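Long-range contacts in methylmalonyl-CoA carboxyltransferase 5S subunit (Propionibacterium freudenreichii subsp. shermanii, PDB 1RQB), which transfers the carboxyl group from biotin of the 1.3S subunit to pyruvate, forming oxaloacetate, at a cobalt-containing site: residues Ile27-Arg33 with Tyr61-Trp67; Asp34-Met40 with Met256-His262; Arg43-Asp48 with Ile296-Tyr300. One frame throughout, in Å; residues are numbered along the deposited sequence.

Contact 1 of 3, residues Ile27-Arg33 with Tyr61-Trp67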
loop_
_atom_site.group_PDB
_atom_site.type_symbol
_atom_site.label_atom_id
_atom_site.label_comp_id
_atom_site.label_asym_id
_atom_site.label_seq_id
_atom_site.Cartn_x
_atom_site.Cartn_y
_atom_site.Cartn_z
ATOM N N ILE A 27 -19.255 -3.533 2.148
ATOM C CA ILE A 27 -18.168 -2.560 1.979
ATOM C C ILE A 27 -18.724 -1.137 2.053
ATOM O O ILE A 27 -19.721 -0.819 1.407
ATOM C CB ILE A 27 -17.500 -2.679 0.598
ATOM C CG1 ILE A 27 -16.840 -4.052 0.444
ATOM C CG2 ILE A 27 -16.505 -1.513 0.399
ATOM C CD1 ILE A 27 -15.669 -4.290 1.343
ATOM N N THR A 28 -18.071 -0.301 2.855
ATOM C CA THR A 28 -18.438 1.120 2.948
ATOM C C THR A 28 -17.363 1.912 2.202
ATOM O O THR A 28 -16.172 1.746 2.465
ATOM C CB THR A 28 -18.519 1.591 4.416
ATOM O OG1 THR A 28 -19.753 1.141 4.981
ATOM C CG2 THR A 28 -18.461 3.135 4.515
ATOM N N GLU A 29 -17.782 2.746 1.247
ATOM C CA GLU A 29 -16.854 3.555 0.442
ATOM C C GLU A 29 -16.587 4.888 1.147
ATOM O O GLU A 29 -17.515 5.560 1.594
ATOM C CB GLU A 29 -17.439 3.786 -0.955
ATOM C CG GLU A 29 -16.557 4.628 -1.895
ATOM C CD GLU A 29 -15.155 4.054 -2.101
ATOM O OE1 GLU A 29 -14.995 2.870 -2.508
ATOM O OE2 GLU A 29 -14.201 4.806 -1.856
ATOM N N LEU A 30 -15.313 5.289 1.192
ATOM C CA LEU A 30 -14.904 6.498 1.923
ATOM C C LEU A 30 -14.382 7.609 1.007
ATOM O O LEU A 30 -13.973 8.658 1.503
ATOM C CB LEU A 30 -13.774 6.135 2.887
ATOM C CG LEU A 30 -14.050 5.026 3.904
ATOM C CD1 LEU A 30 -12.726 4.590 4.561
ATOM C CD2 LEU A 30 -15.018 5.555 4.961
ATOM N N VAL A 31 -14.404 7.414 -0.303
ATOM C CA VAL A 31 -13.811 8.409 -1.211
ATOM C C VAL A 31 -14.410 9.810 -1.074
ATOM O O VAL A 31 -13.695 10.796 -1.251
ATOM C CB VAL A 31 -13.896 7.968 -2.713
ATOM C CG1 VAL A 31 -15.350 7.963 -3.193
ATOM C CG2 VAL A 31 -13.052 8.916 -3.588
ATOM N N LEU A 32 -15.693 9.922 -0.741
ATOM C CA LEU A 32 -16.333 11.245 -0.678
ATOM C C LEU A 32 -16.113 11.960 0.658
ATOM O O LEU A 32 -16.508 13.116 0.802
ATOM C CB LEU A 32 -17.829 11.131 -0.958
ATOM C CG LEU A 32 -18.181 10.502 -2.312
ATOM C CD1 LEU A 32 -19.696 10.433 -2.434
ATOM C CD2 LEU A 32 -17.577 11.307 -3.475
ATOM N N ARG A 33 -15.493 11.307 1.632
ATOM C CA ARG A 33 -15.277 12.007 2.906
ATOM C C ARG A 33 -13.878 11.737 3.462
ATOM O O ARG A 33 -12.969 12.549 3.295
ATOM C CB ARG A 33 -16.358 11.611 3.934
ATOM C CG ARG A 33 -16.467 12.550 5.161
ATOM C CD ARG A 33 -15.273 12.502 6.099
ATOM N NE ARG A 33 -15.175 11.205 6.773
ATOM C CZ ARG A 33 -14.430 10.978 7.850
ATOM N NH1 ARG A 33 -13.707 11.962 8.375
ATOM N NH2 ARG A 33 -14.420 9.769 8.409
ATOM N N TYR A 61 -22.321 -0.734 -2.612
ATOM C CA TYR A 61 -21.760 -0.499 -1.273
ATOM C C TYR A 61 -22.842 -0.598 -0.195
ATOM O O TYR A 61 -24.008 -0.290 -0.440
ATOM C CB TYR A 61 -21.161 0.902 -1.203
ATOM C CG TYR A 61 -19.987 1.137 -2.104
ATOM C CD1 TYR A 61 -20.063 2.056 -3.153
ATOM C CD2 TYR A 61 -18.771 0.496 -1.871
ATOM C CE1 TYR A 61 -18.943 2.341 -3.949
ATOM C CE2 TYR A 61 -17.644 0.774 -2.655
ATOM C CZ TYR A 61 -17.740 1.701 -3.686
ATOM O OH TYR A 61 -16.621 2.019 -4.416
ATOM N N TRP A 62 -22.443 -0.997 1.010
ATOM C CA TRP A 62 -23.386 -1.065 2.138
ATOM C C TRP A 62 -23.785 0.369 2.502
ATOM O O TRP A 62 -24.946 0.667 2.775
ATOM C CB TRP A 62 -22.736 -1.745 3.348
ATOM C CG TRP A 62 -23.699 -1.859 4.503
ATOM C CD1 TRP A 62 -24.752 -2.726 4.613
ATOM C CD2 TRP A 62 -23.774 -0.988 5.634
ATOM N NE1 TRP A 62 -25.489 -2.436 5.744
ATOM C CE2 TRP A 62 -24.910 -1.376 6.389
ATOM C CE3 TRP A 62 -22.997 0.089 6.082
ATOM C CZ2 TRP A 62 -25.289 -0.720 7.573
ATOM C CZ3 TRP A 62 -23.372 0.743 7.263
ATOM C CH2 TRP A 62 -24.509 0.333 7.992
ATOM N N SER A 63 -22.796 1.260 2.506
ATOM C CA SER A 63 -23.032 2.687 2.773
ATOM C C SER A 63 -21.940 3.500 2.079
ATOM O O SER A 63 -20.909 2.964 1.673
ATOM C CB SER A 63 -23.026 3.003 4.283
ATOM O OG SER A 63 -21.722 2.918 4.841
ATOM N N VAL A 64 -22.207 4.789 1.935
ATOM C CA VAL A 64 -21.285 5.745 1.307
ATOM C C VAL A 64 -21.011 6.869 2.309
ATOM O O VAL A 64 -21.900 7.657 2.627
ATOM C CB VAL A 64 -21.926 6.338 0.033
ATOM C CG1 VAL A 64 -20.986 7.361 -0.604
ATOM C CG2 VAL A 64 -22.241 5.192 -0.964
ATOM N N GLU A 65 -19.790 6.941 2.833
ATOM C CA GLU A 65 -19.507 8.008 3.802
ATOM C C GLU A 65 -19.335 9.297 2.995
ATOM O O GLU A 65 -18.497 9.356 2.097
ATOM C CB GLU A 65 -18.241 7.679 4.608
ATOM C CG GLU A 65 -18.071 8.590 5.826
ATOM C CD GLU A 65 -16.686 8.510 6.437
ATOM O OE1 GLU A 65 -16.581 8.176 7.636
ATOM O OE2 GLU A 65 -15.707 8.792 5.714
ATOM N N CYS A 66 -20.120 10.327 3.292
ATOM C CA CYS A 66 -20.014 11.534 2.461
ATOM C C CYS A 66 -20.231 12.819 3.263
ATOM O O CYS A 66 -20.368 13.890 2.674
ATOM C CB CYS A 66 -21.059 11.470 1.349
ATOM S SG CYS A 66 -22.739 11.327 2.006
ATOM N N TRP A 67 -20.240 12.746 4.587
ATOM C CA TRP A 67 -20.486 13.982 5.343
ATOM C C TRP A 67 -19.899 13.864 6.750
ATOM O O TRP A 67 -19.525 12.782 7.199
ATOM C CB TRP A 67 -22.002 14.246 5.409
ATOM C CG TRP A 67 -22.382 15.718 5.386
ATOM C CD1 TRP A 67 -22.075 16.624 4.411
ATOM C CD2 TRP A 67 -23.165 16.426 6.363
ATOM N NE1 TRP A 67 -22.621 17.855 4.716
ATOM C CE2 TRP A 67 -23.295 17.761 5.907
ATOM C CE3 TRP A 67 -23.766 16.063 7.581
ATOM C CZ2 TRP A 67 -24.008 18.735 6.622
ATOM C CZ3 TRP A 67 -24.474 17.033 8.299
ATOM C CH2 TRP A 67 -24.590 18.355 7.810
HETATM O O HOH W 1 -17.636 7.962 -0.032
HETATM O O HOH W 2 -18.039 15.336 1.750
#
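Tyr61 lays one ring face against Glu29, whose CB sits 3.4 Å from the Tyr61 ring centroid and only 10° off the ring normal, a CH-pi contact. With CG anti to the backbone N (chi1 180°) and a bend at chi2, the Glu29 chain passes over the phenol and sets OE1 against Tyr61 OH in a short but weak hydrogen bond; Thr265 gives that oxygen a second partner. Trp62 N donates to Ile27 O at 2.8 Å, and the indole meets Thr28 OG1 at its edge. Ser63 receives Glu29 N on its carbonyl oxygen, while its hydroxyl OG lies 2.7 Å from Thr28 OG1 and also bonds Gln100. Val64 pairs with Glu29 as parallel neighbours, their CA atoms 5.0 Å apart: these are adjacent strands of the TIM barrel, and Val64 CG1 packs on Leu32 CD1. Glu65 N continues the pairing to Glu29 O. The extended Glu65 side chain forms a salt bridge with substrate-binding Arg33, the planes 62° apart. Arg33 NH2 donates to Glu65 OE1 at 2.8 Å and also reaches the carboxylated Lys195. The NE to OE2 hydrogen bond, 2.7 Å, is weak. Cys66 CB touches Leu32 CB, and a water joins Cys66 O to Leu32 O.

Contact 2 of 3, residues Asp34-Met40 with Met256-His262. With CO (cobalt (II) ion), chain B.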
loop_
_atom_site.group_PDB
_atom_site.type_symbol
_atom_site.label_atom_id
_atom_site.label_comp_id
_atom_site.label_asym_id
_atom_site.label_seq_id
_atom_site.Cartn_x
_atom_site.Cartn_y
_atom_site.Cartn_z
ATOM N N ASP A 34 -13.680 10.581 4.085
ATOM C CA ASP A 34 -12.402 10.320 4.765
ATOM C C ASP A 34 -11.212 10.221 3.805
ATOM O O ASP A 34 -10.101 10.606 4.169
ATOM C CB ASP A 34 -12.500 9.046 5.620
ATOM C CG ASP A 34 -11.594 9.095 6.848
ATOM O OD1 ASP A 34 -11.359 8.032 7.450
ATOM O OD2 ASP A 34 -11.126 10.197 7.223
ATOM N N ALA A 35 -11.404 9.724 2.586
ATOM C CA ALA A 35 -10.248 9.585 1.687
ATOM C C ALA A 35 -9.601 10.941 1.397
ATOM O O ALA A 35 -8.386 11.086 1.531
ATOM C CB ALA A 35 -10.647 8.894 0.371
ATOM N N HIS A 36 -10.386 11.950 1.009
ATOM C CA HIS A 36 -9.740 13.231 0.689
ATOM C C HIS A 36 -9.413 14.005 1.966
ATOM O O HIS A 36 -8.510 14.841 1.980
ATOM C CB HIS A 36 -10.569 14.050 -0.303
ATOM C CG HIS A 36 -11.892 14.495 0.218
ATOM N ND1 HIS A 36 -12.053 15.657 0.940
ATOM C CD2 HIS A 36 -13.122 13.947 0.102
ATOM C CE1 HIS A 36 -13.331 15.807 1.244
ATOM N NE2 HIS A 36 -14.000 14.784 0.746
ATOM N N GLN A 37 -10.126 13.721 3.048
ATOM C CA GLN A 37 -9.785 14.382 4.315
ATOM C C GLN A 37 -8.386 13.929 4.737
ATOM O O GLN A 37 -7.562 14.721 5.188
ATOM C CB GLN A 37 -10.766 13.994 5.431
ATOM C CG GLN A 37 -10.394 14.608 6.802
ATOM C CD GLN A 37 -11.441 14.371 7.881
ATOM O OE1 GLN A 37 -12.640 14.507 7.644
ATOM N NE2 GLN A 37 -10.985 14.036 9.085
ATOM N N SER A 38 -8.121 12.643 4.556
ATOM C CA SER A 38 -6.858 12.028 4.987
ATOM C C SER A 38 -5.731 12.237 3.976
ATOM O O SER A 38 -4.568 12.334 4.363
ATOM C CB SER A 38 -7.068 10.522 5.187
ATOM O OG SER A 38 -8.093 10.281 6.138
ATOM N N LEU A 39 -6.056 12.328 2.691
ATOM C CA LEU A 39 -4.983 12.420 1.689
ATOM C C LEU A 39 -4.763 13.833 1.143
ATOM O O LEU A 39 -3.661 14.138 0.686
ATOM C CB LEU A 39 -5.284 11.474 0.526
ATOM C CG LEU A 39 -5.193 9.986 0.885
ATOM C CD1 LEU A 39 -5.757 9.143 -0.231
ATOM C CD2 LEU A 39 -3.734 9.630 1.170
HETATM N N MSE A 40 -5.773 14.700 1.168
HETATM C CA MSE A 40 -5.560 16.025 0.568
HETATM C C MSE A 40 -6.215 17.155 1.366
HETATM O O MSE A 40 -6.817 18.071 0.810
HETATM C CB MSE A 40 -6.003 16.009 -0.900
HETATM C CG MSE A 40 -7.370 15.463 -1.174
HETATM SE SE MSE A 40 -7.374 14.481 -2.884
HETATM C CE MSE A 40 -6.707 12.794 -2.278
HETATM N N MSE A 256 -7.540 6.694 -4.864
HETATM C CA MSE A 256 -7.550 7.609 -3.711
HETATM C C MSE A 256 -7.322 6.787 -2.441
HETATM O O MSE A 256 -8.050 6.964 -1.465
HETATM C CB MSE A 256 -8.925 8.249 -3.576
HETATM C CG MSE A 256 -9.391 9.008 -4.778
HETATM SE SE MSE A 256 -8.603 10.747 -4.680
HETATM C CE MSE A 256 -9.828 11.547 -3.388
ATOM N N SER A 257 -6.305 5.921 -2.442
ATOM C CA SER A 257 -6.067 5.024 -1.302
ATOM C C SER A 257 -4.588 4.977 -0.908
ATOM O O SER A 257 -3.730 5.566 -1.564
ATOM C CB SER A 257 -6.503 3.602 -1.679
ATOM O OG SER A 257 -5.633 3.069 -2.666
ATOM N N LEU A 258 -4.336 4.251 0.189
ATOM C CA LEU A 258 -3.016 3.984 0.782
ATOM C C LEU A 258 -2.440 5.202 1.507
ATOM O O LEU A 258 -3.037 6.276 1.539
ATOM C CB LEU A 258 -2.035 3.454 -0.272
ATOM C CG LEU A 258 -2.519 2.139 -0.906
ATOM C CD1 LEU A 258 -1.439 1.583 -1.824
ATOM C CD2 LEU A 258 -2.861 1.130 0.172
ATOM N N GLY A 259 -1.270 5.014 2.111
ATOM C CA GLY A 259 -0.671 6.095 2.875
ATOM C C GLY A 259 -1.533 6.363 4.101
ATOM O O GLY A 259 -2.051 5.423 4.704
ATOM N N PRO A 260 -1.725 7.636 4.487
ATOM C CA PRO A 260 -2.534 8.033 5.652
ATOM C C PRO A 260 -4.021 7.805 5.373
ATOM O O PRO A 260 -4.874 8.071 6.220
ATOM C CB PRO A 260 -2.237 9.521 5.815
ATOM C CG PRO A 260 -1.038 9.778 4.970
ATOM C CD PRO A 260 -1.128 8.813 3.837
ATOM N N GLY A 261 -4.300 7.341 4.159
ATOM C CA GLY A 261 -5.651 7.040 3.749
ATOM C C GLY A 261 -6.069 5.634 4.153
ATOM O O GLY A 261 -5.784 5.202 5.268
ATOM N N HIS A 262 -6.671 4.897 3.221
ATOM C CA HIS A 262 -7.232 3.577 3.538
ATOM C C HIS A 262 -6.836 2.516 2.509
ATOM O O HIS A 262 -6.236 2.813 1.477
ATOM C CB HIS A 262 -8.759 3.709 3.572
ATOM C CG HIS A 262 -9.225 4.931 4.305
ATOM N ND1 HIS A 262 -9.271 6.179 3.718
ATOM C CD2 HIS A 262 -9.606 5.108 5.594
ATOM C CE1 HIS A 262 -9.662 7.072 4.612
ATOM N NE2 HIS A 262 -9.872 6.448 5.759
HETATM CO CO CO B . -10.851 7.627 9.360
HETATM O O HOH W 3 -10.108 9.756 9.569
#
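The imidazole of His262 and the carboxylate of Asp34 meet with their planes 54° apart. At the ring edge, Asp34 OD1 lies near the imidazole plane and takes a hydrogen bond from His262 NE2 at 2.8 Å. The donor approaches from above the carboxylate, 61° out of its plane. The rings of His226 and His228 also meet His262. Asp34 OD1 binds the cobalt ion at 2.0 Å, while OD2 accepts from a water that is itself a cobalt ligand; His226, His228 and the modified Lys195 belong to the same metal site.

Along the helix from this polar end, helix 31-39 rests on the loop that follows strand 248-251 of the barrel. The two methyls of Leu39 branch to different parts of that loop: CD1 reaches Met256 O and CD2 touches Pro260 CD at 3.8 Å. Ser38 CB packs against Pro260 O at 3.4 Å, while its OG turns back to Asp34 O. Farther along, the selenomethionine methyls of Met40 and Met256 meet at 3.5 Å, their chains crossing at about a right angle.

Because OD1 serves both the metal and the His262 N-H, the imidazole acts as a second-shell group that probably helps fix the rotation of the carboxylate.

Contact 3 of 3, residues Arg43-Asp48 with Ile296-Tyr300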
loop_
_atom_site.group_PDB
_atom_site.type_symbol
_atom_site.label_atom_id
_atom_site.label_comp_id
_atom_site.label_asym_id
_atom_site.label_seq_id
_atom_site.Cartn_x
_atom_site.Cartn_y
_atom_site.Cartn_z
ATOM N N ARG A 43 -9.752 19.071 1.016
ATOM C CA ARG A 43 -9.979 20.169 0.067
ATOM C C ARG A 43 -10.794 19.767 -1.165
ATOM O O ARG A 43 -11.046 20.607 -2.027
ATOM C CB ARG A 43 -8.644 20.740 -0.405
ATOM C CG ARG A 43 -7.810 21.441 0.663
ATOM C CD ARG A 43 -8.585 22.594 1.278
ATOM N NE ARG A 43 -7.702 23.593 1.882
ATOM C CZ ARG A 43 -7.034 23.460 3.019
ATOM N NH1 ARG A 43 -7.124 22.349 3.737
ATOM N NH2 ARG A 43 -6.269 24.461 3.438
HETATM N N MSE A 44 -11.238 18.521 -1.264
HETATM C CA MSE A 44 -11.968 18.091 -2.466
HETATM C C MSE A 44 -13.201 18.958 -2.732
HETATM O O MSE A 44 -14.090 19.076 -1.891
HETATM C CB MSE A 44 -12.424 16.643 -2.352
HETATM C CG MSE A 44 -13.231 16.228 -3.551
HETATM SE SE MSE A 44 -12.068 15.507 -4.882
HETATM C CE MSE A 44 -12.149 13.773 -4.247
ATOM N N ALA A 45 -13.270 19.507 -3.940
ATOM C CA ALA A 45 -14.396 20.365 -4.339
ATOM C C ALA A 45 -15.560 19.499 -4.823
ATOM O O ALA A 45 -15.363 18.482 -5.487
ATOM C CB ALA A 45 -13.959 21.314 -5.444
HETATM N N MSE A 46 -16.775 19.938 -4.513
HETATM C CA MSE A 46 -17.989 19.207 -4.902
HETATM C C MSE A 46 -18.009 18.994 -6.417
HETATM O O MSE A 46 -18.411 17.933 -6.894
HETATM C CB MSE A 46 -19.237 19.983 -4.458
HETATM C CG MSE A 46 -20.527 19.229 -4.712
HETATM SE SE MSE A 46 -20.508 17.489 -3.783
HETATM C CE MSE A 46 -22.419 17.330 -3.457
ATOM N N GLU A 47 -17.549 19.992 -7.171
ATOM C CA GLU A 47 -17.522 19.913 -8.638
ATOM C C GLU A 47 -16.711 18.701 -9.106
ATOM O O GLU A 47 -16.996 18.117 -10.150
ATOM C CB GLU A 47 -16.909 21.199 -9.228
ATOM C CG GLU A 47 -15.495 21.500 -8.731
ATOM C CD GLU A 47 -14.993 22.899 -9.093
ATOM O OE1 GLU A 47 -15.666 23.891 -8.728
ATOM O OE2 GLU A 47 -13.916 23.003 -9.728
ATOM N N ASP A 48 -15.712 18.309 -8.325
ATOM C CA ASP A 48 -14.836 17.192 -8.707
ATOM C C ASP A 48 -15.382 15.843 -8.234
ATOM O O ASP A 48 -14.812 14.803 -8.565
ATOM C CB ASP A 48 -13.426 17.408 -8.130
ATOM C CG ASP A 48 -12.643 18.506 -8.863
ATOM O OD1 ASP A 48 -12.812 18.642 -10.091
ATOM O OD2 ASP A 48 -11.839 19.222 -8.223
ATOM N N ILE A 296 -8.721 13.338 -11.511
ATOM C CA ILE A 296 -8.897 14.537 -10.679
ATOM C C ILE A 296 -7.804 14.707 -9.621
ATOM O O ILE A 296 -7.421 15.831 -9.299
ATOM C CB ILE A 296 -10.284 14.474 -9.983
ATOM C CG1 ILE A 296 -11.357 14.917 -10.976
ATOM C CG2 ILE A 296 -10.296 15.289 -8.682
ATOM C CD1 ILE A 296 -12.751 14.705 -10.484
ATOM N N ARG A 297 -7.261 13.618 -9.100
ATOM C CA ARG A 297 -6.311 13.726 -7.982
ATOM C C ARG A 297 -5.077 14.589 -8.261
ATOM O O ARG A 297 -4.632 15.316 -7.373
ATOM C CB ARG A 297 -5.899 12.343 -7.499
ATOM C CG ARG A 297 -5.034 12.396 -6.249
ATOM C CD ARG A 297 -4.778 11.012 -5.714
ATOM N NE ARG A 297 -3.949 11.065 -4.522
ATOM C CZ ARG A 297 -3.627 9.999 -3.799
ATOM N NH1 ARG A 297 -4.081 8.796 -4.151
ATOM N NH2 ARG A 297 -2.838 10.131 -2.743
ATOM N N PRO A 298 -4.490 14.535 -9.473
ATOM C CA PRO A 298 -3.301 15.376 -9.692
ATOM C C PRO A 298 -3.477 16.871 -9.415
ATOM O O PRO A 298 -2.513 17.564 -9.094
ATOM C CB PRO A 298 -2.940 15.094 -11.154
ATOM C CG PRO A 298 -3.432 13.685 -11.349
ATOM C CD PRO A 298 -4.787 13.741 -10.675
ATOM N N LYS A 299 -4.709 17.364 -9.526
ATOM C CA LYS A 299 -4.992 18.789 -9.293
ATOM C C LYS A 299 -4.826 19.168 -7.819
ATOM O O LYS A 299 -4.734 20.348 -7.487
ATOM C CB LYS A 299 -6.419 19.143 -9.733
ATOM C CG LYS A 299 -6.695 18.904 -11.208
ATOM C CD LYS A 299 -8.048 19.477 -11.639
ATOM C CE LYS A 299 -9.218 18.922 -10.841
ATOM N NZ LYS A 299 -10.517 19.452 -11.365
ATOM N N TYR A 300 -4.767 18.177 -6.932
ATOM C CA TYR A 300 -4.658 18.450 -5.491
ATOM C C TYR A 300 -3.244 18.185 -4.970
ATOM O O TYR A 300 -3.039 18.074 -3.763
ATOM C CB TYR A 300 -5.669 17.574 -4.731
ATOM C CG TYR A 300 -7.099 17.997 -4.988
ATOM C CD1 TYR A 300 -7.792 17.568 -6.128
ATOM C CD2 TYR A 300 -7.733 18.897 -4.125
ATOM C CE1 TYR A 300 -9.086 18.035 -6.398
ATOM C CE2 TYR A 300 -9.012 19.368 -4.384
ATOM C CZ TYR A 300 -9.681 18.942 -5.512
ATOM O OH TYR A 300 -10.941 19.425 -5.751
#
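Tyr300 and Asp48 bury the largest areas here, and their side chains approach from opposite directions. The phenol OH donates to Asp48 OD2 at 2.6 Å, using the anti lone pair of that oxygen, with the ring and carboxylate planes 83° apart. The same hydroxyl accepts from Ala45 N at 3.0 Å; the 166° angle at the hydrogen makes this a nearly straight bond. Two bonds thus grip one buried oxygen and tie the tyrosine to both the backbone and a side chain of 43-48. The other carboxylate oxygen, OD1, forms a salt bridge with Lys299 NZ at 2.7 Å, met on the syn side but 30° out of plane. In the fold, the contact joins the loop between helices 31-39 and 53-58 to the 3-10 turn just after helix 283-296, whose His292 bonds Asp48 O. Ile296, third by buried area, brings CG2 to 3.8 Å from Asp48 CB. It also packs on the selenium of selenomethionine Met44, which lies obliquely 4.7 Å from the Tyr300 ring centroid in a Met-aromatic contact. Arg43 O approaches the ring edge near its plane, 3.4 Å from Tyr300 CE2.

Contacts 1 and 2 share helix 31-39 and touch directly, their centres about 13 Å apart: Glu65 OE2, besides its bond to Arg33, probably accepts from Asp34 N at 3.2 Å, and Leu30 CD1 packs 3.3 Å from His262 CD2. The salt bridge of contact 1 therefore lies beside the cobalt site, with the Arg33 side chain about 4 Å from the ion. Contact 3 is set away from this centre, yet its Met44 CB lies 3.4 Å from CG of His36, a substrate-binding residue, and Met44 CE reaches Met256 CE at 3.3 Å. Contacts 1 and 3, centres about 17 Å apart, do not touch; contact 2 touches both.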